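Local coordinates for penicillin-binding protein PbpB (Mycobacterium tuberculosis, PDB 6KGU) that synthesises cross-linked peptidoglycan from lipid intermediates and is inactivated by beta-lactam antibiotics such as aztreonam, at residues V304-A307 and W308-V312; S373-T376 and F377-P381; G283-S286 and P287-L291. All blocks are in the same frame, centred on the assembly; numbering follows the deposited sequence.

Contact 1 of 3, residues V304-A307 and W308-V312; sequences VHDA and WEHGV
Asp306 and His310 meet through a His-carboxylate hydrogen bond that closes the loop where the chain leaves strand 302-305 of the penicillin-binding transpeptidase domain. His310 NE2 donates to Asp306 OD2 over 2.7 Å with an N-H...O angle of 171°, close to straight. The acceptor lies in the plane of the imidazole, at the ring edge, and is reached on its anti lone pair, turned away from OD1. Ring and carboxylate planes are twisted 40° apart. At its other nitrogen the same ring is equally well held: ND1 donates to the backbone O of Gly311 at 2.6 Å. Two nearly linear in-plane bonds thus fix its rotation and are consistent with hydrogens on both nitrogens and perhaps a cationic ring.

Asp306 is the buried, tightly packed part. OD2 also bonds Ser325 OG and OD1 takes the backbone N of Val327, which ties the loop to the start of helix 326-336. Trp308 lies against this pair: its CG sits between backbone N and carbonyl carbon, and the indole swings back over Asp306. Asp306 CB stands 4.3 Å from the centroid of the six-membered ring, 12° off its normal, a CH-pi contact, while the indole NE1 is hydrogen-bonded to Tyr315 OH.

The solvent side is looser and less certain. Glu309 is exposed, and its carboxylate is modelled doubtfully close to the edge of the His305 ring, so this pair carries no detailed reading. Ala307, also exposed, touches the bound aztreonam-derived ligand, so one face of this turn borders the antibiotic pocket. Its methyl CB lies 4.1 Å from CE3 of the Trp308 indole.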
loop_
_atom_site.group_PDB
_atom_site.type_symbol
_atom_site.label_atom_id
_atom_site.label_comp_id
_atom_site.label_asym_id
_atom_site.label_seq_id
_atom_site.Cartn_x
_atom_site.Cartn_y
_atom_site.Cartn_z
ATOM N N VAL A 304 -9.565 -24.182 11.666
ATOM C CA VAL A 304 -9.413 -22.735 11.725
ATOM C C VAL A 304 -10.013 -22.250 13.030
ATOM O O VAL A 304 -11.122 -22.650 13.395
ATOM C CB VAL A 304 -10.067 -22.038 10.521
ATOM C CG1 VAL A 304 -9.532 -20.624 10.407
ATOM C CG2 VAL A 304 -9.772 -22.817 9.260
ATOM N N HIS A 305 -9.272 -21.395 13.731
ATOM C CA HIS A 305 -9.615 -20.923 15.058
ATOM C C HIS A 305 -9.496 -19.406 15.047
ATOM O O HIS A 305 -8.658 -18.846 14.338
ATOM C CB HIS A 305 -8.687 -21.563 16.118
ATOM C CG HIS A 305 -9.128 -21.370 17.540
ATOM N ND1 HIS A 305 -8.975 -22.341 18.512
ATOM C CD2 HIS A 305 -9.704 -20.312 18.172
ATOM C CE1 HIS A 305 -9.443 -21.888 19.665
ATOM N NE2 HIS A 305 -9.887 -20.662 19.489
ATOM N N ASP A 306 -10.357 -18.743 15.807
ATOM C CA ASP A 306 -10.221 -17.301 15.929
ATOM C C ASP A 306 -9.073 -16.954 16.881
ATOM O O ASP A 306 -8.588 -17.790 17.641
ATOM C CB ASP A 306 -11.541 -16.691 16.392
ATOM C CG ASP A 306 -12.540 -16.517 15.235
ATOM O OD1 ASP A 306 -12.136 -16.670 14.061
ATOM O OD2 ASP A 306 -13.713 -16.205 15.501
ATOM N N ALA A 307 -8.617 -15.710 16.819
ATOM C CA ALA A 307 -7.471 -15.307 17.627
ATOM C C ALA A 307 -7.817 -15.102 19.099
ATOM O O ALA A 307 -6.941 -14.706 19.878
ATOM C CB ALA A 307 -6.849 -14.028 17.070
ATOM N N TRP A 308 -9.068 -15.327 19.490
ATOM C CA TRP A 308 -9.470 -15.285 20.887
ATOM C C TRP A 308 -10.399 -16.465 21.113
ATOM O O TRP A 308 -11.067 -16.923 20.186
ATOM C CB TRP A 308 -10.141 -13.943 21.279
ATOM C CG TRP A 308 -11.429 -13.608 20.542
ATOM C CD1 TRP A 308 -12.700 -13.636 21.058
ATOM C CD2 TRP A 308 -11.561 -13.171 19.178
ATOM N NE1 TRP A 308 -13.612 -13.266 20.095
ATOM C CE2 TRP A 308 -12.941 -12.976 18.933
ATOM C CE3 TRP A 308 -10.647 -12.934 18.137
ATOM C CZ2 TRP A 308 -13.433 -12.557 17.683
ATOM C CZ3 TRP A 308 -11.138 -12.513 16.892
ATOM C CH2 TRP A 308 -12.521 -12.325 16.682
ATOM N N GLU A 309 -10.402 -16.994 22.330
ATOM C CA GLU A 309 -11.249 -18.143 22.614
ATOM C C GLU A 309 -12.680 -17.651 22.818
ATOM O O GLU A 309 -12.907 -16.660 23.519
ATOM C CB GLU A 309 -10.733 -18.907 23.841
ATOM C CG GLU A 309 -10.966 -20.439 23.792
ATOM C CD GLU A 309 -10.110 -21.160 22.752
ATOM O OE1 GLU A 309 -9.037 -20.627 22.402
ATOM O OE2 GLU A 309 -10.498 -22.268 22.294
ATOM N N HIS A 310 -13.641 -18.307 22.165
ATOM C CA HIS A 310 -15.033 -17.901 22.330
ATOM C C HIS A 310 -15.944 -19.026 21.874
ATOM O O HIS A 310 -15.566 -19.852 21.038
ATOM C CB HIS A 310 -15.364 -16.583 21.583
ATOM C CG HIS A 310 -15.331 -16.665 20.079
ATOM N ND1 HIS A 310 -16.371 -17.179 19.331
ATOM C CD2 HIS A 310 -14.415 -16.221 19.182
ATOM C CE1 HIS A 310 -16.082 -17.082 18.044
ATOM N NE2 HIS A 310 -14.899 -16.504 17.924
ATOM N N GLY A 311 -17.137 -19.073 22.470
ATOM C CA GLY A 311 -18.184 -19.966 22.015
ATOM C C GLY A 311 -18.912 -19.350 20.839
ATOM O O GLY A 311 -18.443 -18.393 20.218
ATOM N N VAL A 312 -20.091 -19.895 20.537
ATOM C CA VAL A 312 -20.889 -19.327 19.457
ATOM C C VAL A 312 -21.267 -17.900 19.815
ATOM O O VAL A 312 -21.915 -17.650 20.839
ATOM C CB VAL A 312 -22.116 -20.189 19.178
ATOM C CG1 VAL A 312 -22.997 -19.499 18.138
ATOM C CG2 VAL A 312 -21.672 -21.547 18.671
#

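Contact 2 of 3, residues S373-T376 and F377-P381; sequences SGST and FANLP
Phe377 touches the 373-376 segment mainly through its backbone, where one water joins the two: it donates to Ser373 O and accepts from Phe377 N, 2.8 Å from each atom. Both segments lie in the loop between helices 338-347 and 390-401, the first holding an ST turn in which Ser373 OG accepts from Ser375 N at 2.9 Å. The Phe377 ring packs on Pro338 and Met299.

Ala378 follows, its N reaching Ser375 O at 3.2 Å in a weak bond with an N-H...O angle of 129°. A second water, donating to Gly374 O, gives the same N another weak partner.

At Asn379 the backbone N donates to Thr376 O over 2.8 Å, approaching from above the carbonyl plane.

Leu380 brings the second donor. Its N meets Thr376 O at 3.0 Å, nearly in line with the carbonyl bond. Thr376 OG1 stands beside its own backbone N (chi1 -47°), where it accepts from Ser373 N; this leaves CG2 anti to that N and alongside Leu380, 3.7 Å from CG. The two side chains point the same way, and Leu380 continues into an apolar setting of Tyr341, Leu345 and Trp372. Leu380 O is hydrogen-bonded to Asn271 ND2, two residues after Ser269, the acyl-ester serine by similarity.

Pro381 continues the 3-10 segment and packs on Tyr341 and Leu330.

Thr376 O therefore accepts both an i+3 and an i+4 N-H, so this carbonyl is doubly satisfied; each Thr376 branch has its own role, the hydroxyl to Ser373 N, the methyl to Leu380.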
loop_
_atom_site.group_PDB
_atom_site.type_symbol
_atom_site.label_atom_id
_atom_site.label_comp_id
_atom_site.label_asym_id
_atom_site.label_seq_id
_atom_site.Cartn_x
_atom_site.Cartn_y
_atom_site.Cartn_z
ATOM N N SER A 373 -5.157 -26.932 -3.459
ATOM C CA SER A 373 -5.293 -28.145 -2.677
ATOM C C SER A 373 -6.687 -28.187 -2.052
ATOM O O SER A 373 -7.519 -27.298 -2.253
ATOM C CB SER A 373 -4.221 -28.212 -1.597
ATOM O OG SER A 373 -4.639 -27.476 -0.459
ATOM N N GLY A 374 -6.950 -29.228 -1.269
ATOM C CA GLY A 374 -8.216 -29.257 -0.561
ATOM C C GLY A 374 -8.342 -28.200 0.514
ATOM O O GLY A 374 -9.458 -27.941 0.974
ATOM N N SER A 375 -7.227 -27.575 0.901
ATOM C CA SER A 375 -7.176 -26.650 2.022
ATOM C C SER A 375 -6.901 -25.200 1.620
ATOM O O SER A 375 -6.910 -24.322 2.496
ATOM C CB SER A 375 -6.106 -27.106 3.015
ATOM O OG SER A 375 -4.811 -26.918 2.462
ATOM N N THR A 376 -6.633 -24.928 0.337
ATOM C CA THR A 376 -6.408 -23.560 -0.130
ATOM C C THR A 376 -7.557 -22.636 0.248
ATOM O O THR A 376 -7.339 -21.530 0.762
ATOM C CB THR A 376 -6.236 -23.537 -1.649
ATOM O OG1 THR A 376 -5.322 -24.561 -2.039
ATOM C CG2 THR A 376 -5.713 -22.175 -2.093
ATOM N N PHE A 377 -8.793 -23.070 -0.021
ATOM C CA PHE A 377 -9.951 -22.218 0.207
ATOM C C PHE A 377 -10.177 -21.928 1.688
ATOM O O PHE A 377 -10.831 -20.935 2.021
ATOM C CB PHE A 377 -11.203 -22.850 -0.408
ATOM C CG PHE A 377 -12.370 -21.893 -0.530
ATOM C CD1 PHE A 377 -12.186 -20.614 -1.036
ATOM C CD2 PHE A 377 -13.649 -22.277 -0.151
ATOM C CE1 PHE A 377 -13.255 -19.741 -1.167
ATOM C CE2 PHE A 377 -14.726 -21.406 -0.277
ATOM C CZ PHE A 377 -14.532 -20.140 -0.786
ATOM N N ALA A 378 -9.660 -22.764 2.582
ATOM C CA ALA A 378 -9.708 -22.451 4.000
ATOM C C ALA A 378 -8.646 -21.442 4.422
ATOM O O ALA A 378 -8.662 -21.000 5.575
ATOM C CB ALA A 378 -9.539 -23.727 4.832
ATOM N N ASN A 379 -7.716 -21.085 3.535
ATOM C CA ASN A 379 -6.600 -20.214 3.881
ATOM C C ASN A 379 -6.657 -18.859 3.193
ATOM O O ASN A 379 -6.495 -17.826 3.855
ATOM C CB ASN A 379 -5.272 -20.911 3.546
ATOM C CG ASN A 379 -4.971 -22.069 4.490
ATOM O OD1 ASN A 379 -4.758 -23.193 4.055
ATOM N ND2 ASN A 379 -4.976 -21.798 5.784
ATOM N N LEU A 380 -6.852 -18.838 1.870
ATOM C CA LEU A 380 -6.850 -17.582 1.117
ATOM C C LEU A 380 -7.795 -16.522 1.678
ATOM O O LEU A 380 -7.370 -15.361 1.804
ATOM C CB LEU A 380 -7.187 -17.847 -0.359
ATOM C CG LEU A 380 -6.174 -18.614 -1.203
ATOM C CD1 LEU A 380 -6.560 -18.543 -2.685
ATOM C CD2 LEU A 380 -4.751 -18.095 -0.958
ATOM N N PRO A 381 -9.058 -16.826 2.013
ATOM C CA PRO A 381 -9.960 -15.759 2.486
ATOM C C PRO A 381 -9.486 -15.059 3.741
ATOM O O PRO A 381 -9.847 -13.898 3.941
ATOM C CB PRO A 381 -11.291 -16.485 2.717
ATOM C CG PRO A 381 -11.250 -17.653 1.741
ATOM C CD PRO A 381 -9.792 -18.097 1.806
HETATM O O HOH W 1 -9.464 -25.487 -1.315
HETATM O O HOH W 2 -10.216 -25.655 1.564
#

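Contact 3 of 3, residues G283-S286 and P287-L291; sequences GLSS and PDEVL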
loop_
_atom_site.group_PDB
_atom_site.type_symbol
_atom_site.label_atom_id
_atom_site.label_comp_id
_atom_site.label_asym_id
_atom_site.label_seq_id
_atom_site.Cartn_x
_atom_site.Cartn_y
_atom_site.Cartn_z
ATOM N N GLY A 283 -24.788 -10.536 -3.094
ATOM C CA GLY A 283 -26.049 -10.552 -2.369
ATOM C C GLY A 283 -26.195 -11.728 -1.429
ATOM O O GLY A 283 -27.305 -12.215 -1.224
ATOM N N LEU A 284 -25.089 -12.198 -0.852
ATOM C CA LEU A 284 -25.071 -13.370 0.012
ATOM C C LEU A 284 -25.153 -13.017 1.483
ATOM O O LEU A 284 -25.306 -13.919 2.321
ATOM C CB LEU A 284 -23.796 -14.180 -0.250
ATOM C CG LEU A 284 -23.720 -14.640 -1.711
ATOM C CD1 LEU A 284 -22.317 -15.115 -2.082
ATOM C CD2 LEU A 284 -24.747 -15.755 -1.965
ATOM N N SER A 285 -25.037 -11.736 1.814
ATOM C CA SER A 285 -25.145 -11.258 3.180
ATOM C C SER A 285 -25.341 -9.751 3.120
ATOM O O SER A 285 -25.289 -9.143 2.050
ATOM C CB SER A 285 -23.895 -11.614 4.001
ATOM O OG SER A 285 -24.090 -11.309 5.371
ATOM N N SER A 286 -25.546 -9.154 4.282
ATOM C CA SER A 286 -25.679 -7.714 4.435
ATOM C C SER A 286 -24.971 -7.321 5.719
ATOM O O SER A 286 -24.711 -8.175 6.572
ATOM C CB SER A 286 -27.156 -7.297 4.496
ATOM O OG SER A 286 -27.703 -7.680 5.747
ATOM N N PRO A 287 -24.673 -6.027 5.904
ATOM C CA PRO A 287 -23.866 -5.638 7.070
ATOM C C PRO A 287 -24.490 -5.998 8.399
ATOM O O PRO A 287 -23.761 -6.328 9.342
ATOM C CB PRO A 287 -23.733 -4.111 6.923
ATOM C CG PRO A 287 -23.893 -3.864 5.470
ATOM C CD PRO A 287 -24.886 -4.896 4.982
ATOM N N ASP A 288 -25.816 -5.950 8.508
ATOM C CA ASP A 288 -26.490 -6.155 9.774
ATOM C C ASP A 288 -27.014 -7.581 9.956
ATOM O O ASP A 288 -27.700 -7.847 10.945
ATOM C CB ASP A 288 -27.635 -5.153 9.914
ATOM C CG ASP A 288 -28.751 -5.425 8.932
ATOM O OD1 ASP A 288 -28.438 -5.785 7.769
ATOM O OD2 ASP A 288 -29.937 -5.295 9.320
ATOM N N GLU A 289 -26.704 -8.508 9.045
ATOM C CA GLU A 289 -27.096 -9.896 9.270
ATOM C C GLU A 289 -26.440 -10.412 10.553
ATOM O O GLU A 289 -25.221 -10.320 10.714
ATOM C CB GLU A 289 -26.706 -10.787 8.082
ATOM C CG GLU A 289 -27.061 -12.271 8.335
ATOM C CD GLU A 289 -26.650 -13.237 7.218
ATOM O OE1 GLU A 289 -26.208 -12.787 6.140
ATOM O OE2 GLU A 289 -26.752 -14.463 7.439
ATOM N N VAL A 290 -27.254 -10.911 11.476
ATOM C CA VAL A 290 -26.765 -11.566 12.689
ATOM C C VAL A 290 -26.326 -12.986 12.337
ATOM O O VAL A 290 -27.139 -13.807 11.902
ATOM C CB VAL A 290 -27.847 -11.578 13.781
ATOM C CG1 VAL A 290 -27.328 -12.279 15.054
ATOM C CG2 VAL A 290 -28.312 -10.128 14.075
ATOM N N LEU A 291 -25.039 -13.278 12.521
ATOM C CA LEU A 291 -24.502 -14.605 12.284
ATOM C C LEU A 291 -24.363 -15.363 13.604
ATOM O O LEU A 291 -24.617 -14.833 14.681
ATOM C CB LEU A 291 -23.161 -14.500 11.566
ATOM C CG LEU A 291 -23.215 -13.599 10.335
ATOM C CD1 LEU A 291 -21.811 -13.156 9.951
ATOM C CD2 LEU A 291 -23.889 -14.324 9.182
#
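Ser285 and Glu289 join across a type I beta turn running from Ser286 to Glu289, just beyond the end of helix 272-281. That helix closes in a Schellman motif with Gly283, at positive phi, as its C-prime residue.

Backbone bonding defines the turn. Glu289 N donates to Ser286 O at 3.2 Å with an N-H...O angle of 163°; the N-H is well directed, though the donor stands above the carbonyl plane, 61° out of it. Pro287 takes the second position, where its fixed phi suits a type I turn.

Hydroxyl-to-carboxylate bonds carry the side-chain part. Ser285 OG donates to Glu289 OE1 at 2.7 Å, meeting the oxygen from above the carboxylate plane. Glu289 reaches it with an extended chain, CG anti to the backbone N (chi1 178°) and the next bond likewise anti, which carries the carboxylate back alongside Ser285. At the outer corner, Ser286 OG donates to Asp288 OD1 over 2.9 Å, nearly in line with the C-O bond. Asp288 is exposed, so this second bond lies toward the solvent.

Charge pairing and packing join the turn to neighbouring helices. Glu289 OE2 forms a salt bridge with Arg335 NH2, and Arg335 NH1 also bonds Leu284 O; Ser285 OG has a further hydrogen-bonding partner in Thr317 OG1. Pro287 packs on Thr441 and Met445 of helix 436-445.

The Glu289 carboxylate thus has one oxygen on a serine hydroxyl and the other on an arginine, an arrangement that would probably stabilise its ionised form and that joins the turn to helix 326-336.

In the fold
All three contacts are local, within the transpeptidase domain, and helix 326-336 is their common neighbour: contact 1 meets its start through Asp306, contact 2 rests Pro381 on it, and contact 3 reaches Arg335 near its end. Contacts 1 and 3 lie at the surface and depend on side-chain carboxylates, one paired with a histidine, the other with a serine and an arginine. Contact 2 is partly buried; across its two segments the bonding is backbone and water, with serine and threonine hydroxyls bonded within 373-376. Contacts 1 and 2 touch, Val304 CG2 lying 4.3 Å from Ala378 O; contact 3 stays apart and is remote from the antibiotic.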